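1-pyrroline-5-carboxylate dehydrogenase (Thermus thermophilus, PDB 1UZB) probably oxidises the open-chain semialdehyde form of 1-pyrroline-5-carboxylate to glutamate with a nicotinamide coenzyme, as a member of the aldehyde dehydrogenase family. Local coordinates at residues S313-Q318 with P401-E406; R348-P353 with N357-P362. One frame throughout, in Å; residues are numbered along the deposited sequence.

The C-terminal end of helix 303-315 is where the two interactions meet. In interaction 1 the ring of Tyr315 reaches strand 402-405; in interaction 2 two parts of the loop after helix 332-346 lie side by side, running the same way. The centres lie about 13 Å apart. Gln318 joins them: its OE1 accepts a hydrogen bond from Gly361 N (2.9 Å) and its NE2 gives one to Pro362 O (2.8 Å), while Leu349 and Leu360 of interaction 2 also touch Tyr315. In aldehyde dehydrogenases the chain just beyond this helix carries the nucleophilic cysteine, so interaction 1 probably lies close to the catalytic loop in sequence.

Interaction 1: residues S313-Q318 with P401-E406; sequences SAYGFQ and PTVFTE
The phenol ring of Tyr315 is layered between two aliphatic groups. Pro401 CB stands 3.9 Å above one face, offset toward the rim, and the methyl of Ala314, the preceding residue of the same helix, covers the centre of the opposite face at 4.0 Å. At the ring edge, in its plane, lies the carbonyl oxygen of Thr402. The contact with the proline is a CH-pi interaction, its CB lying only 15° off the normal through the ring centroid.

The hydroxyl adds direction to this apolar setting. Tyr315 OH donates to Thr402 O over 2.9 Å, but it approaches from above the carbonyl plane, 63° out of it. The hydroxyl thus sits over that plane and not on a lone pair. Val403 CG2 also meets the hydroxyl, 3.1 Å from Tyr315 OH, which makes the packing tight at this end. This branch lies anti to the carbonyl carbon of Val403, beside the backbone N, which puts it against the phenol oxygen while CG1 takes the position anti to N. Tyr315 itself carries CG anti to its carbonyl carbon (chi1 -56°), and the ring leaves the last turn of the helix toward the strand.

All four touching residues are buried. Ala346 of helix 332-346 and Leu423 of strand 422-428 also pack on the tyrosine, while the hydroxyl of Thr402 turns to Ala400 O.

Helix 303-315 links the parallel strands 293-297 and 325-331 as a beta-alpha-beta crossover. Its C-terminal tyrosine reaches beyond strands 325-331 and 422-428 to strand 402-405, next to the outermost strand 384-387, an arrangement of helix on sheet that belongs to the alpha/beta catalytic domain of aldehyde dehydrogenases.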
loop_
_atom_site.group_PDB
_atom_site.type_symbol
_atom_site.label_atom_id
_atom_site.label_comp_id
_atom_site.label_asym_id
_atom_site.label_seq_id
_atom_site.Cartn_x
_atom_site.Cartn_y
_atom_site.Cartn_z
ATOM N N SER A 313 -31.613 25.265 -7.803
ATOM C CA SER A 313 -31.468 24.260 -8.855
ATOM C C SER A 313 -32.254 24.545 -10.125
ATOM O O SER A 313 -31.805 24.220 -11.225
ATOM C CB SER A 313 -31.893 22.887 -8.332
ATOM O OG SER A 313 -31.080 22.467 -7.250
ATOM N N ALA A 314 -33.431 25.139 -9.965
ATOM C CA ALA A 314 -34.293 25.416 -11.104
ATOM C C ALA A 314 -33.990 26.707 -11.834
ATOM O O ALA A 314 -34.108 26.765 -13.056
ATOM C CB ALA A 314 -35.753 25.422 -10.656
ATOM N N TYR A 315 -33.575 27.734 -11.096
ATOM C CA TYR A 315 -33.354 29.033 -11.703
ATOM C C TYR A 315 -31.924 29.547 -11.816
ATOM O O TYR A 315 -31.700 30.616 -12.384
ATOM C CB TYR A 315 -34.262 30.049 -10.997
ATOM C CG TYR A 315 -35.722 29.631 -11.033
ATOM C CD1 TYR A 315 -36.397 29.482 -12.245
ATOM C CD2 TYR A 315 -36.416 29.339 -9.860
ATOM C CE1 TYR A 315 -37.725 29.050 -12.288
ATOM C CE2 TYR A 315 -37.741 28.904 -9.893
ATOM C CZ TYR A 315 -38.387 28.760 -11.108
ATOM O OH TYR A 315 -39.691 28.313 -11.131
ATOM N N GLY A 316 -30.957 28.797 -11.285
ATOM C CA GLY A 316 -29.565 29.205 -11.411
ATOM C C GLY A 316 -29.248 29.298 -12.897
ATOM O O GLY A 316 -29.588 28.394 -13.661
ATOM N N PHE A 317 -28.574 30.371 -13.301
ATOM C CA PHE A 317 -28.260 30.628 -14.710
ATOM C C PHE A 317 -29.504 30.434 -15.581
ATOM O O PHE A 317 -29.463 29.836 -16.659
ATOM C CB PHE A 317 -27.103 29.763 -15.234
ATOM C CG PHE A 317 -26.627 30.168 -16.621
ATOM C CD1 PHE A 317 -26.492 31.517 -16.962
ATOM C CD2 PHE A 317 -26.340 29.208 -17.588
ATOM C CE1 PHE A 317 -26.087 31.902 -18.245
ATOM C CE2 PHE A 317 -25.931 29.586 -18.874
ATOM C CZ PHE A 317 -25.807 30.937 -19.202
ATOM N N GLN A 318 -30.626 30.928 -15.068
ATOM C CA GLN A 318 -31.888 30.892 -15.782
ATOM C C GLN A 318 -32.341 29.493 -16.213
ATOM O O GLN A 318 -33.051 29.338 -17.212
ATOM C CB GLN A 318 -31.788 31.826 -16.995
ATOM C CG GLN A 318 -31.478 33.305 -16.660
ATOM C CD GLN A 318 -30.014 33.596 -16.299
ATOM O OE1 GLN A 318 -29.630 33.594 -15.125
ATOM N NE2 GLN A 318 -29.196 33.854 -17.315
ATOM N N PRO A 401 -39.150 33.863 -13.838
ATOM C CA PRO A 401 -39.141 32.516 -13.263
ATOM C C PRO A 401 -40.564 31.994 -13.423
ATOM O O PRO A 401 -41.529 32.654 -13.026
ATOM C CB PRO A 401 -38.767 32.769 -11.807
ATOM C CG PRO A 401 -37.825 33.919 -11.921
ATOM C CD PRO A 401 -38.522 34.828 -12.917
ATOM N N THR A 402 -40.689 30.810 -14.006
ATOM C CA THR A 402 -41.989 30.231 -14.283
ATOM C C THR A 402 -42.248 28.910 -13.576
ATOM O O THR A 402 -41.351 28.075 -13.443
ATOM C CB THR A 402 -42.136 30.040 -15.800
ATOM O OG1 THR A 402 -41.958 31.308 -16.445
ATOM C CG2 THR A 402 -43.502 29.474 -16.154
ATOM N N VAL A 403 -43.489 28.727 -13.133
ATOM C CA VAL A 403 -43.885 27.504 -12.452
ATOM C C VAL A 403 -45.240 26.999 -12.930
ATOM O O VAL A 403 -46.213 27.758 -13.005
ATOM C CB VAL A 403 -43.989 27.698 -10.919
ATOM C CG1 VAL A 403 -44.393 26.385 -10.252
ATOM C CG2 VAL A 403 -42.663 28.183 -10.361
ATOM N N PHE A 404 -45.285 25.718 -13.281
ATOM C CA PHE A 404 -46.526 25.063 -13.679
ATOM C C PHE A 404 -46.747 23.989 -12.626
ATOM O O PHE A 404 -45.788 23.350 -12.183
ATOM C CB PHE A 404 -46.408 24.363 -15.037
ATOM C CG PHE A 404 -46.392 25.293 -16.218
ATOM C CD1 PHE A 404 -45.191 25.707 -16.780
ATOM C CD2 PHE A 404 -47.586 25.732 -16.786
ATOM C CE1 PHE A 404 -45.171 26.544 -17.895
ATOM C CE2 PHE A 404 -47.580 26.571 -17.902
ATOM C CZ PHE A 404 -46.372 26.977 -18.458
ATOM N N THR A 405 -47.990 23.787 -12.206
ATOM C CA THR A 405 -48.252 22.742 -11.229
ATOM C C THR A 405 -49.330 21.781 -11.727
ATOM O O THR A 405 -49.943 22.012 -12.774
ATOM C CB THR A 405 -48.624 23.328 -9.848
ATOM O OG1 THR A 405 -48.569 22.283 -8.871
ATOM C CG2 THR A 405 -50.012 23.948 -9.865
ATOM N N GLU A 406 -49.547 20.702 -10.976
ATOM C CA GLU A 406 -50.507 19.660 -11.347
ATOM C C GLU A 406 -50.183 19.191 -12.769
ATOM O O GLU A 406 -51.072 18.892 -13.569
ATOM C CB GLU A 406 -51.951 20.180 -11.276
ATOM C CG GLU A 406 -52.442 20.572 -9.872
ATOM C CD GLU A 406 -52.613 19.394 -8.916
ATOM O OE1 GLU A 406 -52.644 18.232 -9.371
ATOM O OE2 GLU A 406 -52.737 19.638 -7.694
#

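Interaction 2: residues R348-P353 with N357-P362; sequences RLSVGP and NPDLGP
Asp359 lays its side chain across Leu349 and Ser350, its CB against the carbonyl oxygen and the N of Ser350 and its carboxylate beside the Ser350 N-H. The motif is a single parallel beta bridge, Val351 opposite Leu360, made within the loop between helices 332-346 and 366-379: the chain runs forward, loops round and passes beside its earlier part in the same direction.

Two backbone bonds define the bridge, Leu360 N to Ser350 O at 2.9 Å and Gly352 N to Leu360 O at 3.1 Å, so that both polar groups of Leu360 are used. Side chains lengthen this short pairing. Asp359 OD2 accepts Ser350 N at 2.9 Å in an almost straight bond of 170°, met on the anti side of the carboxylate and a little out of its plane. In return Asp359 N gives its hydrogen to Ser350 OG, again over 2.9 Å. The serine and the aspartate thus exchange grips, each side chain receiving the other's N-H. A chi1 of 62° sets Ser350 OG between its own backbone N and carbonyl carbon, turned to the incoming aspartate. One water also donates to Asp359 OD2, with a weak second bond to Arg348 O.

Apolar groups fill in around the bridge. Leu349 CD1 meets Leu360 CD1 at 3.9 Å, and the Pro358 ring sits against the Ser350 hydroxyl and the backbone of Gly352. Asn127, hydrogen-bonded to Pro358 O, and Trp128, whose N is bonded to Asn357 OD1, fasten the start of segment 357-362 to another part of the chain. Where the two backbones run on past the bridge, Gly361 CA points a hydrogen at Gly352 O, 3.4 Å from carbon to oxygen and at 165°.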
loop_
_atom_site.group_PDB
_atom_site.type_symbol
_atom_site.label_atom_id
_atom_site.label_comp_id
_atom_site.label_asym_id
_atom_site.label_seq_id
_atom_site.Cartn_x
_atom_site.Cartn_y
_atom_site.Cartn_z
ATOM N N ARG A 348 -39.638 36.386 -5.494
ATOM C CA ARG A 348 -38.766 37.452 -5.001
ATOM C C ARG A 348 -37.470 37.562 -5.801
ATOM O O ARG A 348 -36.659 38.457 -5.565
ATOM C CB ARG A 348 -38.419 37.229 -3.526
ATOM C CG ARG A 348 -39.616 37.166 -2.593
ATOM C CD ARG A 348 -39.202 37.485 -1.166
ATOM N NE ARG A 348 -38.058 36.693 -0.721
ATOM C CZ ARG A 348 -38.084 35.377 -0.526
ATOM N NH1 ARG A 348 -39.200 34.694 -0.737
ATOM N NH2 ARG A 348 -36.990 34.747 -0.117
ATOM N N LEU A 349 -37.279 36.648 -6.744
ATOM C CA LEU A 349 -36.073 36.642 -7.563
ATOM C C LEU A 349 -35.998 37.851 -8.493
ATOM O O LEU A 349 -36.970 38.189 -9.168
ATOM C CB LEU A 349 -36.010 35.354 -8.390
ATOM C CG LEU A 349 -35.909 34.032 -7.624
ATOM C CD1 LEU A 349 -36.010 32.873 -8.605
ATOM C CD2 LEU A 349 -34.597 33.975 -6.851
ATOM N N SER A 350 -34.839 38.503 -8.519
ATOM C CA SER A 350 -34.644 39.658 -9.387
ATOM C C SER A 350 -34.198 39.195 -10.769
ATOM O O SER A 350 -33.509 38.180 -10.904
ATOM C CB SER A 350 -33.599 40.604 -8.789
ATOM O OG SER A 350 -32.336 39.974 -8.666
ATOM N N VAL A 351 -34.602 39.939 -11.793
ATOM C CA VAL A 351 -34.253 39.618 -13.171
ATOM C C VAL A 351 -33.792 40.894 -13.861
ATOM O O VAL A 351 -34.474 41.917 -13.804
ATOM C CB VAL A 351 -35.470 39.065 -13.943
ATOM C CG1 VAL A 351 -35.037 38.570 -15.312
ATOM C CG2 VAL A 351 -36.136 37.948 -13.147
ATOM N N GLY A 352 -32.638 40.841 -14.513
ATOM C CA GLY A 352 -32.150 42.026 -15.192
ATOM C C GLY A 352 -30.794 41.817 -15.823
ATOM O O GLY A 352 -30.305 40.691 -15.871
ATOM N N PRO A 353 -30.160 42.884 -16.330
ATOM C CA PRO A 353 -28.841 42.774 -16.959
ATOM C C PRO A 353 -27.876 42.030 -16.042
ATOM O O PRO A 353 -27.770 42.340 -14.852
ATOM C CB PRO A 353 -28.435 44.227 -17.159
ATOM C CG PRO A 353 -29.757 44.914 -17.383
ATOM C CD PRO A 353 -30.643 44.278 -16.344
ATOM N N ASN A 357 -25.613 41.852 -11.486
ATOM C CA ASN A 357 -25.596 40.703 -10.581
ATOM C C ASN A 357 -26.974 40.361 -10.014
ATOM O O ASN A 357 -27.160 40.247 -8.801
ATOM C CB ASN A 357 -24.604 40.919 -9.435
ATOM C CG ASN A 357 -24.329 39.641 -8.674
ATOM O OD1 ASN A 357 -24.399 38.550 -9.240
ATOM N ND2 ASN A 357 -24.001 39.763 -7.393
ATOM N N PRO A 358 -27.965 40.188 -10.896
ATOM C CA PRO A 358 -29.325 39.853 -10.473
ATOM C C PRO A 358 -29.393 38.361 -10.179
ATOM O O PRO A 358 -28.431 37.633 -10.429
ATOM C CB PRO A 358 -30.148 40.217 -11.696
ATOM C CG PRO A 358 -29.243 39.765 -12.805
ATOM C CD PRO A 358 -27.894 40.305 -12.365
ATOM N N ASP A 359 -30.518 37.900 -9.645
ATOM C CA ASP A 359 -30.659 36.475 -9.383
ATOM C C ASP A 359 -30.694 35.755 -10.727
ATOM O O ASP A 359 -30.154 34.658 -10.866
ATOM C CB ASP A 359 -31.937 36.191 -8.593
ATOM C CG ASP A 359 -31.881 36.746 -7.186
ATOM O OD1 ASP A 359 -30.848 36.546 -6.511
ATOM O OD2 ASP A 359 -32.867 37.373 -6.752
ATOM N N LEU A 360 -31.335 36.381 -11.711
ATOM C CA LEU A 360 -31.417 35.827 -13.058
ATOM C C LEU A 360 -31.063 36.867 -14.103
ATOM O O LEU A 360 -31.538 38.001 -14.050
ATOM C CB LEU A 360 -32.822 35.321 -13.388
ATOM C CG LEU A 360 -33.263 33.936 -12.924
ATOM C CD1 LEU A 360 -33.668 34.000 -11.465
ATOM C CD2 LEU A 360 -34.436 33.467 -13.771
ATOM N N GLY A 361 -30.211 36.476 -15.039
ATOM C CA GLY A 361 -29.865 37.356 -16.131
ATOM C C GLY A 361 -30.822 36.957 -17.244
ATOM O O GLY A 361 -31.884 36.398 -16.972
ATOM N N PRO A 362 -30.478 37.222 -18.508
ATOM C CA PRO A 362 -31.314 36.885 -19.664
ATOM C C PRO A 362 -30.995 35.481 -20.158
ATOM O O PRO A 362 -29.980 34.901 -19.769
ATOM C CB PRO A 362 -30.877 37.916 -20.686
ATOM C CG PRO A 362 -29.392 37.942 -20.452
ATOM C CD PRO A 362 -29.279 37.968 -18.931
HETATM O O HOH W 1 -34.188 36.826 -4.147
#